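Local coordinates for Xaa-Pro Dipeptidase (Alteromonas macleodii, PDB 2QS8), which probably hydrolyses dipeptides or C-terminal peptide bonds as a member of the amidohydrolase superfamily, with a magnesium ion and a bound methionine in its active site, at residues A[118-124]-A[188-192]; A[272-276]-A[361-365]. All coordinates share one frame; numbering follows the deposited sequence.

Interaction 1. Residues A[118-124]-A[188-192]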
loop_
_atom_site.group_PDB
_atom_site.type_symbol
_atom_site.label_atom_id
_atom_site.label_comp_id
_atom_site.label_asym_id
_atom_site.label_seq_id
_atom_site.Cartn_x
_atom_site.Cartn_y
_atom_site.Cartn_z
ATOM N N LEU A 118 -18.259 -16.934 -6.246
ATOM C CA LEU A 118 -19.687 -16.716 -6.112
ATOM C C LEU A 118 -20.547 -17.972 -6.280
ATOM O O LEU A 118 -21.772 -17.883 -6.368
ATOM C CB LEU A 118 -20.120 -15.653 -7.130
ATOM C CG LEU A 118 -20.082 -14.169 -6.737
ATOM C CD1 LEU A 118 -21.105 -13.938 -5.637
ATOM C CD2 LEU A 118 -18.712 -13.754 -6.255
ATOM N N VAL A 119 -19.917 -19.140 -6.316
ATOM C CA VAL A 119 -20.673 -20.374 -6.494
ATOM C C VAL A 119 -21.599 -20.675 -5.303
ATOM O O VAL A 119 -22.820 -20.632 -5.441
ATOM C CB VAL A 119 -19.727 -21.566 -6.766
ATOM C CG1 VAL A 119 -20.537 -22.831 -7.057
ATOM C CG2 VAL A 119 -18.824 -21.240 -7.953
ATOM N N ALA A 120 -21.034 -20.970 -4.142
ATOM C CA ALA A 120 -21.862 -21.258 -2.974
ATOM C C ALA A 120 -22.785 -20.072 -2.612
ATOM O O ALA A 120 -23.933 -20.270 -2.209
ATOM C CB ALA A 120 -20.976 -21.622 -1.773
ATOM N N ILE A 121 -22.290 -18.845 -2.751
ATOM C CA ILE A 121 -23.112 -17.690 -2.428
ATOM C C ILE A 121 -24.365 -17.665 -3.319
ATOM O O ILE A 121 -25.482 -17.477 -2.833
ATOM C CB ILE A 121 -22.318 -16.391 -2.610
ATOM C CG1 ILE A 121 -21.279 -16.267 -1.485
ATOM C CG2 ILE A 121 -23.258 -15.199 -2.664
ATOM C CD1 ILE A 121 -20.204 -15.243 -1.753
ATOM N N SER A 122 -24.176 -17.862 -4.620
ATOM C CA SER A 122 -25.310 -17.868 -5.540
ATOM C C SER A 122 -26.237 -19.063 -5.292
ATOM O O SER A 122 -27.458 -18.944 -5.341
ATOM C CB SER A 122 -24.821 -17.894 -6.991
ATOM O OG SER A 122 -24.060 -16.738 -7.292
ATOM N N LEU A 123 -25.655 -20.218 -5.012
ATOM C CA LEU A 123 -26.449 -21.409 -4.775
ATOM C C LEU A 123 -27.293 -21.232 -3.507
ATOM O O LEU A 123 -28.485 -21.561 -3.485
ATOM C CB LEU A 123 -25.534 -22.623 -4.646
ATOM C CG LEU A 123 -26.217 -23.989 -4.641
ATOM C CD1 LEU A 123 -27.097 -24.109 -5.885
ATOM C CD2 LEU A 123 -25.172 -25.096 -4.598
ATOM N N ARG A 124 -26.659 -20.698 -2.466
ATOM C CA ARG A 124 -27.322 -20.447 -1.189
ATOM C C ARG A 124 -28.533 -19.554 -1.409
ATOM O O ARG A 124 -29.626 -19.868 -0.956
ATOM C CB ARG A 124 -26.363 -19.752 -0.212
ATOM C CG ARG A 124 -27.017 -19.287 1.078
ATOM C CD ARG A 124 -26.172 -18.224 1.768
ATOM N NE ARG A 124 -26.223 -16.945 1.064
ATOM C CZ ARG A 124 -25.327 -15.973 1.203
ATOM N NH1 ARG A 124 -24.293 -16.124 2.024
ATOM N NH2 ARG A 124 -25.470 -14.849 0.518
ATOM N N ASP A 188 -19.286 -9.515 -1.666
ATOM C CA ASP A 188 -19.794 -10.556 -2.551
ATOM C C ASP A 188 -21.031 -11.255 -1.970
ATOM O O ASP A 188 -21.795 -11.870 -2.710
ATOM C CB ASP A 188 -18.727 -11.614 -2.835
ATOM C CG ASP A 188 -17.526 -11.061 -3.589
ATOM O OD1 ASP A 188 -17.687 -10.121 -4.400
ATOM O OD2 ASP A 188 -16.420 -11.589 -3.378
ATOM N N GLY A 189 -21.207 -11.162 -0.653
ATOM C CA GLY A 189 -22.344 -11.791 -0.000
ATOM C C GLY A 189 -22.005 -12.985 0.886
ATOM O O GLY A 189 -22.894 -13.740 1.251
ATOM N N ALA A 190 -20.734 -13.161 1.243
ATOM C CA ALA A 190 -20.327 -14.292 2.089
ATOM C C ALA A 190 -20.802 -14.202 3.549
ATOM O O ALA A 190 -20.963 -13.108 4.090
ATOM C CB ALA A 190 -18.813 -14.435 2.060
ATOM N N ASP A 191 -21.022 -15.354 4.176
ATOM C CA ASP A 191 -21.452 -15.420 5.578
ATOM C C ASP A 191 -20.220 -15.432 6.469
ATOM O O ASP A 191 -20.260 -14.974 7.611
ATOM C CB ASP A 191 -22.253 -16.697 5.870
ATOM C CG ASP A 191 -23.492 -16.827 5.016
ATOM O OD1 ASP A 191 -23.494 -17.666 4.085
ATOM O OD2 ASP A 191 -24.460 -16.089 5.287
ATOM N N GLY A 192 -19.125 -15.972 5.940
ATOM C CA GLY A 192 -17.895 -16.050 6.702
ATOM C C GLY A 192 -16.634 -15.933 5.872
ATOM O O GLY A 192 -16.670 -15.668 4.666
#

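Interaction 2. Residues A[272-276]-A[361-365]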
loop_
_atom_site.group_PDB
_atom_site.type_symbol
_atom_site.label_atom_id
_atom_site.label_comp_id
_atom_site.label_asym_id
_atom_site.label_seq_id
_atom_site.Cartn_x
_atom_site.Cartn_y
_atom_site.Cartn_z
ATOM N N THR A 272 -11.310 -23.118 20.293
ATOM C CA THR A 272 -11.309 -23.221 18.833
ATOM C C THR A 272 -11.800 -24.597 18.397
ATOM O O THR A 272 -11.455 -25.592 19.020
ATOM C CB THR A 272 -9.893 -23.029 18.267
ATOM O OG1 THR A 272 -9.220 -21.981 18.980
ATOM C CG2 THR A 272 -9.974 -22.669 16.788
ATOM N N TYR A 273 -12.597 -24.656 17.334
ATOM C CA TYR A 273 -13.100 -25.937 16.834
ATOM C C TYR A 273 -12.155 -26.613 15.842
ATOM O O TYR A 273 -11.535 -25.947 15.018
ATOM C CB TYR A 273 -14.470 -25.766 16.170
ATOM C CG TYR A 273 -15.638 -25.915 17.125
ATOM C CD1 TYR A 273 -16.192 -24.801 17.768
ATOM C CD2 TYR A 273 -16.185 -27.172 17.392
ATOM C CE1 TYR A 273 -17.276 -24.940 18.652
ATOM C CE2 TYR A 273 -17.263 -27.327 18.275
ATOM C CZ TYR A 273 -17.809 -26.209 18.898
ATOM O OH TYR A 273 -18.890 -26.375 19.736
ATOM N N TYR A 274 -12.044 -27.939 15.947
ATOM C CA TYR A 274 -11.201 -28.727 15.057
ATOM C C TYR A 274 -12.077 -29.503 14.065
ATOM O O TYR A 274 -12.908 -30.307 14.468
ATOM C CB TYR A 274 -10.335 -29.714 15.855
ATOM C CG TYR A 274 -9.473 -30.633 14.996
ATOM C CD1 TYR A 274 -9.170 -31.927 15.412
ATOM C CD2 TYR A 274 -8.949 -30.200 13.781
ATOM C CE1 TYR A 274 -8.366 -32.766 14.638
ATOM C CE2 TYR A 274 -8.145 -31.027 13.004
ATOM C CZ TYR A 274 -7.858 -32.305 13.439
ATOM O OH TYR A 274 -7.062 -33.124 12.668
ATOM N N VAL A 275 -11.885 -29.245 12.772
ATOM C CA VAL A 275 -12.624 -29.916 11.700
ATOM C C VAL A 275 -11.571 -30.775 10.991
ATOM O O VAL A 275 -10.859 -30.307 10.107
ATOM C CB VAL A 275 -13.207 -28.897 10.717
ATOM C CG1 VAL A 275 -14.102 -29.585 9.724
ATOM C CG2 VAL A 275 -13.958 -27.840 11.466
ATOM N N PRO A 276 -11.479 -32.057 11.366
ATOM C CA PRO A 276 -10.514 -33.006 10.811
ATOM C C PRO A 276 -10.470 -33.339 9.319
ATOM O O PRO A 276 -9.391 -33.382 8.746
ATOM C CB PRO A 276 -10.732 -34.247 11.671
ATOM C CG PRO A 276 -12.185 -34.190 11.960
ATOM C CD PRO A 276 -12.409 -32.736 12.282
ATOM N N GLU A 361 -22.466 -29.643 17.815
ATOM C CA GLU A 361 -21.147 -29.018 17.726
ATOM C C GLU A 361 -21.026 -28.143 16.483
ATOM O O GLU A 361 -20.461 -27.043 16.531
ATOM C CB GLU A 361 -20.052 -30.084 17.745
ATOM C CG GLU A 361 -19.957 -30.786 19.095
ATOM C CD GLU A 361 -19.935 -29.794 20.263
ATOM O OE1 GLU A 361 -18.878 -29.185 20.515
ATOM O OE2 GLU A 361 -20.983 -29.613 20.917
ATOM N N THR A 362 -21.570 -28.630 15.371
ATOM C CA THR A 362 -21.540 -27.885 14.131
ATOM C C THR A 362 -22.434 -26.664 14.262
ATOM O O THR A 362 -22.096 -25.590 13.767
ATOM C CB THR A 362 -22.035 -28.734 12.940
ATOM O OG1 THR A 362 -23.259 -29.390 13.294
ATOM C CG2 THR A 362 -20.987 -29.765 12.542
ATOM N N ALA A 363 -23.575 -26.828 14.930
ATOM C CA ALA A 363 -24.515 -25.719 15.122
ATOM C C ALA A 363 -23.885 -24.577 15.918
ATOM O O ALA A 363 -24.174 -23.410 15.662
ATOM C CB ALA A 363 -25.775 -26.205 15.811
ATOM N N LYS A 364 -23.031 -24.912 16.879
ATOM C CA LYS A 364 -22.364 -23.895 17.687
ATOM C C LYS A 364 -21.308 -23.151 16.858
ATOM O O LYS A 364 -21.192 -21.928 16.939
ATOM C CB LYS A 364 -21.694 -24.531 18.909
ATOM C CG LYS A 364 -22.658 -25.193 19.882
ATOM C CD LYS A 364 -21.903 -25.933 20.977
ATOM C CE LYS A 364 -22.835 -26.825 21.773
ATOM N NZ LYS A 364 -22.071 -27.735 22.674
ATOM N N LEU A 365 -20.543 -23.898 16.067
ATOM C CA LEU A 365 -19.513 -23.305 15.217
ATOM C C LEU A 365 -20.130 -22.351 14.192
ATOM O O LEU A 365 -19.521 -21.350 13.835
ATOM C CB LEU A 365 -18.707 -24.395 14.495
ATOM C CG LEU A 365 -17.532 -23.944 13.609
ATOM C CD1 LEU A 365 -16.604 -22.985 14.362
ATOM C CD2 LEU A 365 -16.762 -25.173 13.150
#

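Interaction 1. Residues A[118-124]-A[188-192]
R124 and G189 join helix 119-128 to the Schellman motif that ends helix 175-188, a helix end on the outside of the amidohydrolase TIM barrel. The guanidinium meets G189 O end-on with two nitrogens, NH1 at 2.9 Å and NH2 at 2.9 Å, and the oxygen lies nearly in the plane of the group. NH1 approaches close to the line of the carbonyl, with a C=O...N angle of 161°, while NH2 comes in at a slant; because the two nitrogens converge on one oxygen, neither N-H points straight at it.

NH1 also forms a salt bridge to D191 OD1 at 2.7 Å. Here the carboxylate stands 67° from the guanidinium plane, and the nitrogen meets OD1 from above the carboxylate plane. A long, flat donor suits this place because it can serve a backbone carbonyl and a charge at once. CG of R124 lies anti to the backbone N, and the chain bends at CD (chi3 72°) to lay the guanidinium edge against the turn. D191 OD1 also accepts a hydrogen bond from A139 N of strand 136-139.

Glycine fits position 189 because its phi is positive, as a Schellman C-prime residue needs. A beta carbon there would jam against the preceding carbonyl oxygen and sit only 3.4 Å from I121 CG2. I121 supplies the apolar filling: its extended CG1 branch lays CD1 3.7 Å from A190 N and 4.1 Å from A190 CB, which is brushed although it is directed away.

The side chain of L118, the N-cap residue, lies across that of D188, nearly perpendicular to it; it also packs on V159 of a second subunit. D188 spends its carboxylate on R185 and Q184. Its backbone carbonyl touches the leucine, with D188 O 3.6 Å from L118 CD1.

Interaction 2. Residues A[272-276]-A[361-365]
Y273 OH donates a hydrogen bond to E361 OE1 at 2.9 Å, and the other oxygen of that carboxylate, OE2, is held in a salt bridge by K364 NZ at 2.8 Å. The contact sets barrel strand 273-275 of the TIM-barrel fold against helix 360-365, the two axes running 116° apart.

E361 suits its place because one carboxylate can serve two donors: the lysine takes the syn lone pair of OE2, whereas the phenol comes to OE1 from above the carboxylate plane. The turn about CB-CG of the glutamate (chi2 -48°) brings OE1 to the edge of the ring, beside the hydroxyl. K364 lends its aliphatic stem as well, with CD 3.3 Å from Y273 OH, before its extended chain carries the ammonium on to the acid.

Beneath the ring lies L365. Its CB sits over one face, displaced toward the rim, and the leucine runs alongside the tyrosine, pointing the other way. With a phenylalanine in place of Y273, E361 OE1 would probably lose its hydroxyl donor, and the carboxylate would be held from the lysine side alone.

V275, the next strand residue on this side, extends the apolar surface. Y274 turns the other way and bonds through its hydroxyl to H255 O. The leucine joins both strand residues through one methyl: L365 CD2 lies 3.8 Å from Y273 CB and 4.2 Å from V275 CG2.

From the N terminus, the chain passes through helix 119-128, strand 136-139 and helix 175-188, then returns at 188-192, so interaction 1 closes a loop of 63 intervening residues just before strand 192-196. That strand and those at 231-236, 252-253 and 273-275 lie side by side in a parallel sheet. Interaction 2 opens on the last of them and closes on helix 360-365, with 84 residues between. The two loops follow in series, neither nested nor crossed, and their centres are 20 Å apart. Interaction 1 lies nearer the surface and joins helix 119-128 to the turn between helix 175-188 and strand 192-196, while interaction 2 is buried and ties a late helix to a barrel strand.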